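Local coordinates for protein tripeptidase (Staphylococcus aureus subsp. aureus, PDB 3RZA) that probably hydrolyses tripeptides as a metal-dependent peptidase of the M20 family, and carries zinc and calcium ions in the crystal, at residues Met202-Lys207 against Lys283-Val288; Met235-Val240 against Ala246-Phe251. One frame throughout, in Å; residues are numbered along the deposited sequence. Where two conformers were deposited one is given.

Contact 1 (Met202-Lys207 against Lys283-Val288)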
loop_
_atom_site.group_PDB
_atom_site.type_symbol
_atom_site.label_atom_id
_atom_site.label_comp_id
_atom_site.label_asym_id
_atom_site.label_seq_id
_atom_site.Cartn_x
_atom_site.Cartn_y
_atom_site.Cartn_z
HETATM N N MSE A 202 5.028 18.303 13.006
HETATM C CA MSE A 202 5.052 16.998 13.647
HETATM C C MSE A 202 4.622 15.900 12.671
HETATM O O MSE A 202 3.764 16.125 11.826
HETATM C CB MSE A 202 4.132 17.013 14.863
HETATM C CG MSE A 202 4.582 18.006 15.907
HETATM SE SE MSE A 202 3.826 17.681 17.606
HETATM C CE MSE A 202 4.519 19.231 18.593
ATOM N N LEU A 203 5.246 14.727 12.793
ATOM C CA LEU A 203 4.823 13.496 12.100
ATOM C C LEU A 203 3.884 12.762 13.045
ATOM O O LEU A 203 4.129 12.759 14.252
ATOM C CB LEU A 203 6.020 12.591 11.758
ATOM C CG LEU A 203 7.166 13.154 10.889
ATOM C CD1 LEU A 203 8.301 12.129 10.727
ATOM C CD2 LEU A 203 6.666 13.603 9.529
ATOM N N ILE A 204 2.770 12.251 12.512
ATOM C CA ILE A 204 1.871 11.371 13.269
ATOM C C ILE A 204 1.650 10.124 12.423
ATOM O O ILE A 204 1.310 10.213 11.240
ATOM C CB ILE A 204 0.526 12.062 13.680
ATOM C CG1 ILE A 204 -0.441 11.056 14.332
ATOM C CG2 ILE A 204 -0.127 12.732 12.504
ATOM C CD1 ILE A 204 -1.534 11.699 15.192
ATOM N N SER A 205 1.920 8.968 13.013
ATOM C CA SER A 205 1.641 7.700 12.364
ATOM C C SER A 205 0.682 6.867 13.217
ATOM O O SER A 205 0.727 6.924 14.437
ATOM C CB SER A 205 2.933 6.955 12.119
ATOM O OG SER A 205 3.781 7.705 11.274
ATOM N N ALA A 206 -0.191 6.111 12.547
ATOM C CA ALA A 206 -1.189 5.295 13.204
ATOM C C ALA A 206 -1.207 3.873 12.584
ATOM O O ALA A 206 -1.279 3.730 11.352
ATOM C CB ALA A 206 -2.554 5.954 13.101
ATOM N N LYS A 207 -1.034 2.851 13.424
ATOM C CA LYS A 207 -1.313 1.456 13.053
ATOM C C LYS A 207 -2.682 1.097 13.598
ATOM O O LYS A 207 -2.876 1.078 14.835
ATOM C CB LYS A 207 -0.254 0.535 13.619
ATOM C CG LYS A 207 -0.515 -0.971 13.401
ATOM C CD LYS A 207 0.713 -1.733 13.719
ATOM C CE LYS A 207 0.438 -3.182 13.999
ATOM N NZ LYS A 207 1.686 -3.823 14.498
ATOM N N LYS A 283 -3.196 16.161 19.194
ATOM C CA LYS A 283 -4.041 15.502 20.195
ATOM C C LYS A 283 -5.381 15.114 19.576
ATOM O O LYS A 283 -5.864 13.991 19.787
ATOM C CB LYS A 283 -4.272 16.397 21.423
ATOM C CG LYS A 283 -4.948 15.671 22.624
ATOM C CD LYS A 283 -5.558 16.675 23.625
ATOM C CE LYS A 283 -6.145 16.014 24.897
ATOM N NZ LYS A 283 -6.467 14.584 24.769
ATOM N N HIS A 284 -5.986 16.052 18.844
ATOM C CA HIS A 284 -7.247 15.797 18.122
ATOM C C HIS A 284 -7.185 14.565 17.198
ATOM O O HIS A 284 -8.081 13.714 17.253
ATOM C CB HIS A 284 -7.675 17.046 17.335
ATOM C CG HIS A 284 -8.760 16.795 16.348
ATOM N ND1 HIS A 284 -10.042 16.485 16.728
ATOM C CD2 HIS A 284 -8.763 16.825 14.992
ATOM C CE1 HIS A 284 -10.796 16.328 15.653
ATOM N NE2 HIS A 284 -10.046 16.528 14.586
HETATM N N MSE A 285 -6.111 14.470 16.400
HETATM C CA MSE A 285 -5.907 13.352 15.449
HETATM C C MSE A 285 -5.696 12.023 16.209
HETATM O O MSE A 285 -6.347 11.029 15.927
HETATM C CB MSE A 285 -4.704 13.625 14.545
HETATM C CG MSE A 285 -4.883 14.799 13.591
HETATM SE SE MSE A 285 -3.206 15.413 12.795
HETATM C CE MSE A 285 -3.150 14.121 11.386
ATOM N N THR A 286 -4.809 12.047 17.193
ATOM C CA THR A 286 -4.605 10.923 18.127
ATOM C C THR A 286 -5.914 10.443 18.762
ATOM O O THR A 286 -6.283 9.256 18.629
ATOM C CB THR A 286 -3.624 11.341 19.240
ATOM O OG1 THR A 286 -2.403 11.772 18.637
ATOM C CG2 THR A 286 -3.372 10.190 20.258
ATOM N N ASP A 287 -6.639 11.358 19.385
ATOM C CA ASP A 287 -7.923 11.009 20.037
ATOM C C ASP A 287 -8.960 10.431 19.082
ATOM O O ASP A 287 -9.634 9.460 19.439
ATOM C CB ASP A 287 -8.535 12.211 20.779
ATOM C CG ASP A 287 -7.740 12.616 22.035
ATOM O OD1 ASP A 287 -6.925 11.821 22.541
ATOM O OD2 ASP A 287 -7.942 13.743 22.521
ATOM N N VAL A 288 -9.052 10.988 17.869
ATOM C CA VAL A 288 -10.015 10.494 16.880
ATOM C C VAL A 288 -9.665 9.076 16.385
ATOM O O VAL A 288 -10.547 8.218 16.312
ATOM C CB VAL A 288 -10.218 11.496 15.702
ATOM C CG1 VAL A 288 -10.979 10.855 14.586
ATOM C CG2 VAL A 288 -10.989 12.738 16.213
#
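Ile204 meets Met285 and Thr286 without any flat group between them, so the contact has no ring faces to stack; the two flat groups of 283-288 stand to the side. The carboxylate of Asp287 takes Lys283 NZ on the syn lone pair of OD2, at 2.8 Å from NZ, a salt bridge one helical turn long on the helix surface, where charged residues suit the solvent. The imidazole of His284 is turned to the neighbouring loop 235-240.

The touching itself is aliphatic. Ile204 was modelled in two conformers, and the contacts of its branches hold for one of them, which crosses the two helix side chains at a slant. Its CG1 lies anti to the backbone N (chi1 174°) and the chain runs on nearly extended, which carries CD1 out to the helix, 3.8 Å from Met285 CB and 3.6 Å from Thr286 OG1. The other branch, CG2, receives the end of the selenomethionine Met285, whose CE lies 3.5 Å away. A bend at chi3 (83°) lays that methyl against the isoleucine branch, and the unbranched, flexible chain lets it settle there in a buried place. Thr286 OG1 can face an apolar methyl because it is bonded to Val282 O, one turn earlier.

Strand 194-209 is paired here with 263-272 and 299-312, and helix 275-295 covers one face of that sheet. Ala268 of 263-272 is shared by Ile204 and Met285, while Val302 of 299-312 lies against Ile204 and Thr286.

Contact 2 (Met235-Val240 against Ala246-Phe251)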
loop_
_atom_site.group_PDB
_atom_site.type_symbol
_atom_site.label_atom_id
_atom_site.label_comp_id
_atom_site.label_asym_id
_atom_site.label_seq_id
_atom_site.Cartn_x
_atom_site.Cartn_y
_atom_site.Cartn_z
HETATM N N MSE A 235 -12.056 13.754 11.118
HETATM C CA MSE A 235 -10.863 14.484 11.540
HETATM C C MSE A 235 -10.864 15.822 10.857
HETATM O O MSE A 235 -11.319 15.916 9.731
HETATM C CB MSE A 235 -9.623 13.672 11.085
HETATM C CG MSE A 235 -8.400 13.915 11.847
HETATM SE SE MSE A 235 -7.099 12.548 11.499
HETATM C CE MSE A 235 -7.787 11.146 12.722
ATOM N N LYS A 236 -10.364 16.854 11.531
ATOM C CA LYS A 236 -10.035 18.141 10.901
ATOM C C LYS A 236 -8.714 17.950 10.158
ATOM O O LYS A 236 -7.719 17.478 10.740
ATOM C CB LYS A 236 -9.888 19.251 11.941
ATOM C CG LYS A 236 -11.156 19.532 12.793
ATOM C CD LYS A 236 -11.046 20.888 13.581
ATOM C CE LYS A 236 -11.445 20.828 15.115
ATOM N NZ LYS A 236 -10.230 20.960 16.060
ATOM N N LEU A 237 -8.722 18.241 8.867
ATOM C CA LEU A 237 -7.584 17.982 7.983
ATOM C C LEU A 237 -7.549 19.066 6.928
ATOM O O LEU A 237 -8.509 19.814 6.780
ATOM C CB LEU A 237 -7.750 16.619 7.301
ATOM C CG LEU A 237 -7.540 15.364 8.126
ATOM C CD1 LEU A 237 -7.945 14.125 7.332
ATOM C CD2 LEU A 237 -6.111 15.238 8.579
ATOM N N GLY A 238 -6.446 19.133 6.181
ATOM C CA GLY A 238 -6.257 20.148 5.149
ATOM C C GLY A 238 -5.923 21.459 5.830
ATOM O O GLY A 238 -5.098 21.483 6.738
ATOM N N GLN A 239 -6.574 22.544 5.414
ATOM C CA GLN A 239 -6.348 23.860 6.035
ATOM C C GLN A 239 -7.210 23.911 7.276
ATOM O O GLN A 239 -8.360 24.332 7.220
ATOM C CB GLN A 239 -6.664 24.997 5.056
ATOM C CG GLN A 239 -6.143 26.398 5.499
ATOM C CD GLN A 239 -4.610 26.524 5.435
ATOM O OE1 GLN A 239 -3.973 26.117 4.451
ATOM N NE2 GLN A 239 -4.019 27.087 6.485
ATOM N N VAL A 240 -6.658 23.426 8.387
ATOM C CA VAL A 240 -7.397 23.327 9.652
ATOM C C VAL A 240 -7.855 24.716 10.154
ATOM O O VAL A 240 -9.003 24.896 10.544
ATOM C CB VAL A 240 -6.556 22.588 10.743
ATOM C CG1 VAL A 240 -7.254 22.647 12.120
ATOM C CG2 VAL A 240 -6.282 21.134 10.311
ATOM N N ALA A 246 -2.940 19.974 8.169
ATOM C CA ALA A 246 -2.771 18.558 8.445
ATOM C C ALA A 246 -3.033 17.711 7.174
ATOM O O ALA A 246 -3.894 18.044 6.373
ATOM C CB ALA A 246 -3.693 18.142 9.588
ATOM N N ASN A 247 -2.235 16.653 6.993
ATOM C CA ASN A 247 -2.244 15.823 5.794
ATOM C C ASN A 247 -2.080 14.331 6.140
ATOM O O ASN A 247 -1.171 13.967 6.894
ATOM C CB ASN A 247 -1.100 16.242 4.871
ATOM C CG ASN A 247 -1.208 15.621 3.479
ATOM O OD1 ASN A 247 -2.219 15.778 2.816
ATOM N ND2 ASN A 247 -0.142 14.943 3.024
ATOM N N ILE A 248 -2.966 13.485 5.599
ATOM C CA ILE A 248 -2.753 12.033 5.560
ATOM C C ILE A 248 -2.007 11.751 4.263
ATOM O O ILE A 248 -2.580 11.829 3.166
ATOM C CB ILE A 248 -4.068 11.225 5.607
ATOM C CG1 ILE A 248 -4.953 11.644 6.794
ATOM C CG2 ILE A 248 -3.762 9.721 5.672
ATOM C CD1 ILE A 248 -4.311 11.491 8.193
ATOM N N GLY A 249 -0.707 11.486 4.390
ATOM C CA GLY A 249 0.159 11.283 3.251
ATOM C C GLY A 249 0.194 9.878 2.695
ATOM O O GLY A 249 0.407 9.716 1.508
ATOM N N LYS A 250 0.067 8.877 3.566
ATOM C CA LYS A 250 0.089 7.467 3.174
ATOM C C LYS A 250 -1.022 6.705 3.892
ATOM O O LYS A 250 -1.329 6.987 5.037
ATOM C CB LYS A 250 1.452 6.821 3.492
ATOM C CG LYS A 250 2.687 7.511 2.794
ATOM C CD LYS A 250 4.064 6.982 3.279
ATOM C CE LYS A 250 4.246 5.488 3.026
ATOM N N PHE A 251 -1.629 5.751 3.191
ATOM C CA PHE A 251 -2.675 4.898 3.745
ATOM C C PHE A 251 -2.493 3.583 3.020
ATOM O O PHE A 251 -2.683 3.524 1.803
ATOM C CB PHE A 251 -4.043 5.533 3.473
ATOM C CG PHE A 251 -5.266 4.811 4.123
ATOM C CD1 PHE A 251 -5.478 3.422 4.031
ATOM C CD2 PHE A 251 -6.271 5.576 4.693
ATOM C CE1 PHE A 251 -6.617 2.843 4.527
ATOM C CE2 PHE A 251 -7.412 4.985 5.228
ATOM C CZ PHE A 251 -7.578 3.613 5.138
#
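A single antiparallel bridge, the hydrogen-bonded pair of Gly238 with Ala246, fastens the loop that follows helix 224-234 to strand 244-253 near its start. Gly238 N donates to Ala246 O at 2.8 Å, and Ala246 N returns a bond to Gly238 O at 3.0 Å. Gly238 has a positive phi (76°), a conformation that residues with a side chain adopt less readily, and Gln239 then centres an inverse gamma turn that bends the chain out of line with the bridge.

The side chains that meet around this polar link are mostly small or branched and apolar. The CB of Ala246 fits between Leu237 CD2, 3.9 Å away, and Val240 CG2, 4.0 Å away; a small side chain suits a bridge where the CA atoms of Gly238 and Ala246 lie 5.0 Å apart. Leu237 leans along the strand with CG anti to its carbonyl carbon (chi1 -73°), which brings CD1 to 3.9 Å from Ile248 CG1. The selenium atom of Met235 makes a looser approach to the same isoleucine, and Ile232 of helix 224-234 packs on both Leu237 and Ile248.

Farther along, Gly249 and Lys250 form a classic beta bulge opposite Glu267. Asn247 ND2 bonds to Thr257 O and Ile259 O of the second subunit, and Phe251 stacks on its counterpart there, with the strands pairing antiparallel. The return from a helix into an edge strand that continues the sheet across a dimer interface is characteristic of the dimerisation domain of M20 peptidases.

In the fold
Contacts 1 and 2 lie with centres about 10 Å apart and reach the same sheet, contact 2 falling in the sequence between the two segments of contact 1. They meet directly: His284 NE2 is 3.1 Å from Lys236 N, a probable hydrogen bond, and the selenomethionine Met235 sets its CE 3.5 Å from Met285 O and 3.7 Å from Val288 CG1. The loop of 235-240 thus rests on helix 275-295. The surrounding elements run beta-alpha-beta-beta-alpha-beta, a ferredoxin-like order. None of the metal ligands (His98, Asp129, Glu163, Asp186, His366 and those of the other calcium) belongs to either contact, which is consistent with a separate dimerisation domain.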